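NAD(P)-dependent oxidoreductase (PDB 7A3W) probably reduces imines with NADPH, acting as an imine reductase in conjugate reduction and reductive amination. Local coordinates at residues 228-233 with 285-290; 241-246 with 275-280. One frame throughout, in Å; residues are numbered along the deposited sequence.

Both interactions belong to the helical C-terminal part of the chain, and interaction 2 is nested in sequence inside the loop closed by interaction 1. Their centres lie 13 Å apart, and residues 285-290 join them: Leu289 CD1 packs 3.5 Å from Ala276 CB, Ile286 CD1 lies 3.6 Å from His245 CG, and Ser288 OG is 3.6 Å from Val242 CG2. Interaction 2 carries the cofactor contact through Val244, on an NADPH whose other partners include residues of the second subunit. Interaction 1 stands further back, with the Asp285 side chain about 8 Å from NADPH. Both contacts also touch the second subunit.

Interaction 1: 228-233 with 285-290; sequences DRIAAS and DIASLF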
loop_
_atom_site.group_PDB
_atom_site.type_symbol
_atom_site.label_atom_id
_atom_site.label_comp_id
_atom_site.label_asym_id
_atom_site.label_seq_id
_atom_site.Cartn_x
_atom_site.Cartn_y
_atom_site.Cartn_z
ATOM N N ASP B 228 10.866 -11.694 -4.328
ATOM C CA ASP B 228 11.785 -12.867 -4.332
ATOM C C ASP B 228 11.310 -13.891 -5.367
ATOM O O ASP B 228 12.157 -14.424 -6.125
ATOM C CB ASP B 228 11.962 -13.444 -2.942
ATOM C CG ASP B 228 12.744 -12.545 -2.002
ATOM O OD1 ASP B 228 13.272 -11.507 -2.452
ATOM O OD2 ASP B 228 12.815 -12.889 -0.828
ATOM N N ARG B 229 10.005 -14.112 -5.475
ATOM C CA ARG B 229 9.437 -15.031 -6.491
ATOM C C ARG B 229 9.669 -14.493 -7.904
ATOM O O ARG B 229 9.984 -15.315 -8.775
ATOM C CB ARG B 229 7.945 -15.259 -6.254
ATOM C CG ARG B 229 7.676 -16.258 -5.143
ATOM C CD ARG B 229 6.187 -16.386 -4.937
ATOM N NE ARG B 229 5.788 -17.375 -3.966
ATOM C CZ ARG B 229 5.688 -18.684 -4.208
ATOM N NH1 ARG B 229 5.991 -19.178 -5.400
ATOM N NH2 ARG B 229 5.297 -19.496 -3.241
ATOM N N ILE B 230 9.462 -13.196 -8.145
ATOM C CA ILE B 230 9.618 -12.580 -9.500
ATOM C C ILE B 230 11.098 -12.674 -9.898
ATOM O O ILE B 230 11.378 -13.053 -11.025
ATOM C CB ILE B 230 9.070 -11.137 -9.543
ATOM C CG1 ILE B 230 7.555 -11.095 -9.308
ATOM C CG2 ILE B 230 9.441 -10.438 -10.841
ATOM C CD1 ILE B 230 7.032 -9.755 -8.794
ATOM N N ALA B 231 12.009 -12.412 -8.961
ATOM C CA ALA B 231 13.469 -12.511 -9.179
ATOM C C ALA B 231 13.811 -13.935 -9.629
ATOM O O ALA B 231 14.672 -14.062 -10.514
ATOM C CB ALA B 231 14.234 -12.151 -7.932
ATOM N N ALA B 232 13.185 -14.951 -9.014
ATOM C CA ALA B 232 13.474 -16.385 -9.240
ATOM C C ALA B 232 12.590 -16.949 -10.362
ATOM O O ALA B 232 12.782 -18.108 -10.713
ATOM C CB ALA B 232 13.298 -17.149 -7.960
ATOM N N SER B 233 11.676 -16.153 -10.920
ATOM C CA SER B 233 10.591 -16.641 -11.803
ATOM C C SER B 233 9.956 -17.909 -11.197
ATOM O O SER B 233 9.715 -18.886 -11.923
ATOM C CB SER B 233 11.132 -16.866 -13.175
ATOM O OG SER B 233 10.067 -17.044 -14.078
ATOM N N ASP B 285 1.039 -18.676 -7.987
ATOM C CA ASP B 285 1.148 -17.604 -6.972
ATOM C C ASP B 285 0.741 -16.260 -7.588
ATOM O O ASP B 285 0.927 -16.036 -8.807
ATOM C CB ASP B 285 2.570 -17.514 -6.432
ATOM C CG ASP B 285 2.693 -16.654 -5.186
ATOM O OD1 ASP B 285 2.436 -17.190 -4.083
ATOM O OD2 ASP B 285 3.042 -15.454 -5.332
ATOM N N ILE B 286 0.246 -15.368 -6.743
ATOM C CA ILE B 286 -0.222 -14.015 -7.138
ATOM C C ILE B 286 0.948 -13.205 -7.704
ATOM O O ILE B 286 0.672 -12.322 -8.511
ATOM C CB ILE B 286 -0.931 -13.312 -5.957
ATOM C CG1 ILE B 286 -1.744 -12.105 -6.444
ATOM C CG2 ILE B 286 0.041 -12.960 -4.827
ATOM C CD1 ILE B 286 -2.960 -12.492 -7.231
ATOM N N ALA B 287 2.193 -13.510 -7.342
ATOM C CA ALA B 287 3.380 -12.828 -7.907
ATOM C C ALA B 287 3.386 -12.961 -9.442
ATOM O O ALA B 287 3.917 -12.075 -10.095
ATOM C CB ALA B 287 4.645 -13.344 -7.271
ATOM N N SER B 288 2.774 -14.000 -10.009
ATOM C CA SER B 288 2.748 -14.243 -11.477
ATOM C C SER B 288 2.080 -13.068 -12.208
ATOM O O SER B 288 2.244 -12.975 -13.426
ATOM C CB SER B 288 2.071 -15.551 -11.785
ATOM O OG SER B 288 0.686 -15.496 -11.488
ATOM N N LEU B 289 1.307 -12.227 -11.511
ATOM C CA LEU B 289 0.667 -11.049 -12.154
ATOM C C LEU B 289 1.753 -10.153 -12.775
ATOM O O LEU B 289 1.489 -9.577 -13.820
ATOM C CB LEU B 289 -0.140 -10.250 -11.134
ATOM C CG LEU B 289 -1.631 -10.547 -11.075
ATOM C CD1 LEU B 289 -1.907 -12.026 -10.855
ATOM C CD2 LEU B 289 -2.257 -9.713 -9.978
ATOM N N PHE B 290 2.941 -10.070 -12.169
ATOM C CA PHE B 290 4.053 -9.258 -12.715
ATOM C C PHE B 290 4.332 -9.682 -14.161
ATOM O O PHE B 290 4.437 -8.804 -15.023
ATOM C CB PHE B 290 5.311 -9.385 -11.869
ATOM C CG PHE B 290 6.480 -8.583 -12.363
ATOM C CD1 PHE B 290 7.330 -9.086 -13.336
ATOM C CD2 PHE B 290 6.770 -7.339 -11.826
ATOM C CE1 PHE B 290 8.431 -8.364 -13.763
ATOM C CE2 PHE B 290 7.877 -6.616 -12.245
ATOM C CZ PHE B 290 8.713 -7.131 -13.207
HETATM O O HOH W 1 3.701 -16.317 -2.075
#
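Arg229 and Ile230, on the last turn of helix 205-232, pack against Asp285, Ala287 and Phe290, where an Asx turn leads the chain toward the C-terminal helix 289-293 of the reductive aminase-like domain. The extended chain of Arg229 passes across the Asp285 carboxylate, and the two flat groups stack with their planes 14° apart. Asp285 OD1 therefore sits over one face of the guanidinium, 3.4 Å from Arg229 NE; the oxygen lies well off the guanidinium plane, so this salt bridge is electrostatic and not a directed hydrogen bond. A water lies near both Arg229 NE and Asp285 OD1, but its bond to NE is weak and its approach to OD1 too short to be relied on. Farther out, Arg229 NH1 bonds to Asp234 O and Arg229 NH2 forms a salt bridge with Glu238, so the guanidinium is tied to the connection following its own helix. Nearer the backbone, Arg229 CB touches Ala287 CB at 3.9 Å. A leucine here would probably leave the carboxylates of Asp285 and Glu238 without this positive partner and Asp234 O without its donor. Next along the helix, Ile230 carries the apolar half of the contact. With CG2 anti to the backbone N, its methyl branch comes over the Phe290 face in a CH-pi contact, 3.7 Å from the ring centroid and 19° off the normal. The longer branch lies over the same face at its CB end, with Ile230 CD1 3.5 Å from Phe290 CB. Beyond Ile230 the helix turns off in a Schellman motif at Ser233. Opposite Arg229, Asp285 is fixed by its own turn: OD2 accepts from Ala287 N at 2.9 Å, on the anti side and 31° out of the carboxylate plane.

Interaction 2: 241-246 with 275-280; sequences SVDVHV and MAQTAG. With NDP (NADPH dihydro-nicotinamide-adenine-dinucleotide phosphate), chain C.
Gln277 reaches from the last turn of helix 264-278 to the first turn of helix 242-258, where it meets Val242, Asp243 and Val246. The close-packed part is mostly apolar: Val242 CG1 lies 3.8 Å from Gln277 CG and 4.3 Å from Ala276 CB. Val242 and Ala276 are buried between the two helices, and the Gln277 chain runs out from them toward the surface. Val246, a turn further on, faces the end of Gln277 from the opposite direction and lays a methyl against its amide, CG2 being 3.7 Å from Gln277 NE2. Toward solvent the contact thins to one polar link. Exposed Asp243 accepts from Gln277 NE2 at 2.8 Å, with an N-H...O angle of 158°; OD1 is met on its anti side, while the bond lies close to the amide plane. The Gln277 chain, extended beyond CG, carries its amide over to this carboxylate, whose plane is turned 60° from the amide.

Ser241 N-caps the receiving helix, its OG accepting from Val244 N at 3.0 Å. His245 folds back over this first turn, and its ND1 donates to Ser241 O from above the carbonyl plane, leaving NE2 to bond Tyr129 OH of the second subunit. Val244 points away from Gln277 to the cofactor, where its CG2 is 3.4 Å from O2A of the NADPH diphosphate. The helix start thus lies between NADPH and helix 264-278, which ends in a Schellman motif at Gly280. Helix 289-293 lies along the buried side of the pair, with Leu289 packing on Val242 and Ala292 on Ala276.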
loop_
_atom_site.group_PDB
_atom_site.type_symbol
_atom_site.label_atom_id
_atom_site.label_comp_id
_atom_site.label_asym_id
_atom_site.label_seq_id
_atom_site.Cartn_x
_atom_site.Cartn_y
_atom_site.Cartn_z
ATOM N N SER B 241 -3.618 -19.657 -5.014
ATOM C CA SER B 241 -3.642 -19.511 -6.482
ATOM C C SER B 241 -4.226 -18.155 -6.873
ATOM O O SER B 241 -5.086 -17.620 -6.174
ATOM C CB SER B 241 -4.428 -20.616 -7.124
ATOM O OG SER B 241 -5.791 -20.494 -6.789
ATOM N N VAL B 242 -3.846 -17.667 -8.041
ATOM C CA VAL B 242 -4.586 -16.547 -8.688
ATOM C C VAL B 242 -6.101 -16.849 -8.655
ATOM O O VAL B 242 -6.888 -15.943 -8.346
ATOM C CB VAL B 242 -4.044 -16.304 -10.102
ATOM C CG1 VAL B 242 -4.939 -15.373 -10.883
ATOM C CG2 VAL B 242 -2.603 -15.805 -10.050
ATOM N N ASP B 243 -6.534 -18.073 -8.976
ATOM C CA ASP B 243 -7.984 -18.372 -9.109
ATOM C C ASP B 243 -8.695 -18.131 -7.763
ATOM O O ASP B 243 -9.788 -17.591 -7.735
ATOM C CB ASP B 243 -8.192 -19.801 -9.603
ATOM C CG ASP B 243 -7.867 -20.009 -11.072
ATOM O OD1 ASP B 243 -7.853 -19.029 -11.835
ATOM O OD2 ASP B 243 -7.603 -21.155 -11.427
ATOM N N VAL B 244 -8.062 -18.485 -6.648
ATOM C CA VAL B 244 -8.657 -18.292 -5.299
ATOM C C VAL B 244 -8.644 -16.791 -4.964
ATOM O O VAL B 244 -9.664 -16.290 -4.427
ATOM C CB VAL B 244 -7.953 -19.199 -4.274
ATOM C CG1 VAL B 244 -8.288 -18.831 -2.845
ATOM C CG2 VAL B 244 -8.282 -20.670 -4.553
ATOM N N HIS B 245 -7.583 -16.059 -5.316
ATOM C CA HIS B 245 -7.538 -14.582 -5.181
ATOM C C HIS B 245 -8.729 -13.969 -5.928
ATOM O O HIS B 245 -9.410 -13.083 -5.377
ATOM C CB HIS B 245 -6.233 -13.993 -5.728
ATOM C CG HIS B 245 -5.076 -14.093 -4.788
ATOM N ND1 HIS B 245 -4.249 -15.180 -4.751
ATOM C CD2 HIS B 245 -4.586 -13.214 -3.894
ATOM C CE1 HIS B 245 -3.310 -15.000 -3.826
ATOM N NE2 HIS B 245 -3.483 -13.793 -3.305
ATOM N N VAL B 246 -9.018 -14.467 -7.122
ATOM C CA VAL B 246 -10.110 -13.864 -7.930
ATOM C C VAL B 246 -11.439 -14.144 -7.216
ATOM O O VAL B 246 -12.264 -13.205 -7.071
ATOM C CB VAL B 246 -10.089 -14.386 -9.378
ATOM C CG1 VAL B 246 -11.366 -14.014 -10.118
ATOM C CG2 VAL B 246 -8.909 -13.812 -10.133
ATOM N N MET B 275 -5.913 -10.922 -16.442
ATOM C CA MET B 275 -4.727 -10.999 -17.342
ATOM C C MET B 275 -3.970 -12.297 -17.070
ATOM O O MET B 275 -3.656 -13.006 -18.022
ATOM C CB MET B 275 -3.739 -9.859 -17.106
ATOM C CG MET B 275 -3.948 -8.650 -17.962
ATOM S SD MET B 275 -2.818 -7.339 -17.409
ATOM C CE MET B 275 -3.912 -5.972 -17.770
ATOM N N ALA B 276 -3.658 -12.577 -15.803
ATOM C CA ALA B 276 -2.886 -13.763 -15.398
ATOM C C ALA B 276 -3.672 -15.038 -15.725
ATOM O O ALA B 276 -3.072 -15.977 -16.293
ATOM C CB ALA B 276 -2.502 -13.662 -13.941
ATOM N N GLN B 277 -4.969 -15.073 -15.425
ATOM C CA GLN B 277 -5.817 -16.268 -15.709
ATOM C C GLN B 277 -5.819 -16.544 -17.223
ATOM O O GLN B 277 -5.628 -17.721 -17.621
ATOM C CB GLN B 277 -7.244 -16.068 -15.212
ATOM C CG GLN B 277 -7.380 -16.022 -13.692
ATOM C CD GLN B 277 -8.826 -15.858 -13.292
ATOM O OE1 GLN B 277 -9.530 -14.988 -13.793
ATOM N NE2 GLN B 277 -9.285 -16.698 -12.387
ATOM N N THR B 278 -6.040 -15.499 -18.014
ATOM C CA THR B 278 -6.063 -15.534 -19.502
ATOM C C THR B 278 -4.759 -16.145 -20.015
ATOM O O THR B 278 -4.798 -16.809 -21.064
ATOM C CB THR B 278 -6.262 -14.122 -20.079
ATOM O OG1 THR B 278 -7.547 -13.705 -19.631
ATOM C CG2 THR B 278 -6.195 -14.048 -21.588
ATOM N N ALA B 279 -3.643 -15.909 -19.320
ATOM C CA ALA B 279 -2.300 -16.367 -19.728
ATOM C C ALA B 279 -2.022 -17.762 -19.144
ATOM O O ALA B 279 -0.873 -18.200 -19.232
ATOM C CB ALA B 279 -1.270 -15.350 -19.297
ATOM N N GLY B 280 -3.019 -18.409 -18.528
ATOM C CA GLY B 280 -2.895 -19.783 -17.998
ATOM C C GLY B 280 -2.156 -19.816 -16.668
ATOM O O GLY B 280 -1.458 -20.830 -16.383
HETATM P PA NDP C . -8.154 -24.010 -2.173
HETATM O O1A NDP C . -6.762 -24.495 -1.948
HETATM O O2A NDP C . -8.762 -23.895 -3.555
HETATM O O5B NDP C . -9.088 -25.000 -1.350
HETATM C C5B NDP C . -10.521 -24.955 -1.511
HETATM C C4B NDP C . -11.136 -25.991 -0.612
HETATM O O4B NDP C . -12.582 -25.950 -0.770
HETATM C C3B NDP C . -10.723 -27.445 -0.890
HETATM O O3B NDP C . -10.709 -28.228 0.296
HETATM C C2B NDP C . -11.868 -27.903 -1.778
HETATM O O2B NDP C . -12.034 -29.316 -1.768
HETATM C C1B NDP C . -13.027 -27.241 -1.051
HETATM N N9A NDP C . -14.257 -27.195 -1.829
HETATM C C8A NDP C . -14.528 -26.574 -3.018
HETATM N N7A NDP C . -15.743 -26.798 -3.454
HETATM C C5A NDP C . -16.310 -27.597 -2.478
HETATM C C6A NDP C . -17.584 -28.168 -2.337
HETATM N N6A NDP C . -18.563 -28.021 -3.227
HETATM N N1A NDP C . -17.811 -28.907 -1.223
HETATM C C2A NDP C . -16.835 -29.053 -0.318
HETATM N N3A NDP C . -15.591 -28.579 -0.358
HETATM C C4A NDP C . -15.399 -27.850 -1.472
HETATM O O3 NDP C . -8.424 -22.661 -1.367
HETATM P PN NDP C . -7.647 -21.993 -0.128
HETATM O O1N NDP C . -7.310 -23.010 0.904
HETATM O O2N NDP C . -6.537 -21.191 -0.677
HETATM O O5D NDP C . -8.748 -20.971 0.403
HETATM C C5D NDP C . -9.827 -21.444 1.230
HETATM C C4D NDP C . -10.582 -20.266 1.764
HETATM O O4D NDP C . -9.729 -19.538 2.676
HETATM C C3D NDP C . -11.104 -19.248 0.737
HETATM O O3D NDP C . -12.371 -18.781 1.156
HETATM C C2D NDP C . -10.043 -18.150 0.766
HETATM O O2D NDP C . -10.493 -16.864 0.318
HETATM C C1D NDP C . -9.669 -18.184 2.249
HETATM N N1N NDP C . -8.297 -17.651 2.465
HETATM C C2N NDP C . -7.190 -18.237 1.896
HETATM C C3N NDP C . -5.931 -17.676 2.029
HETATM C C7N NDP C . -4.698 -18.258 1.378
HETATM O O7N NDP C . -3.654 -17.596 1.467
HETATM N N7N NDP C . -4.745 -19.417 0.710
HETATM C C4N NDP C . -5.780 -16.460 2.867
HETATM C C5N NDP C . -6.983 -16.076 3.591
HETATM C C6N NDP C . -8.162 -16.511 3.221
HETATM P P2B NDP C . -11.215 -30.150 -2.928
HETATM O O1X NDP C . -11.961 -31.454 -3.095
HETATM O O2X NDP C . -11.232 -29.324 -4.176
HETATM O O3X NDP C . -9.833 -30.326 -2.310
#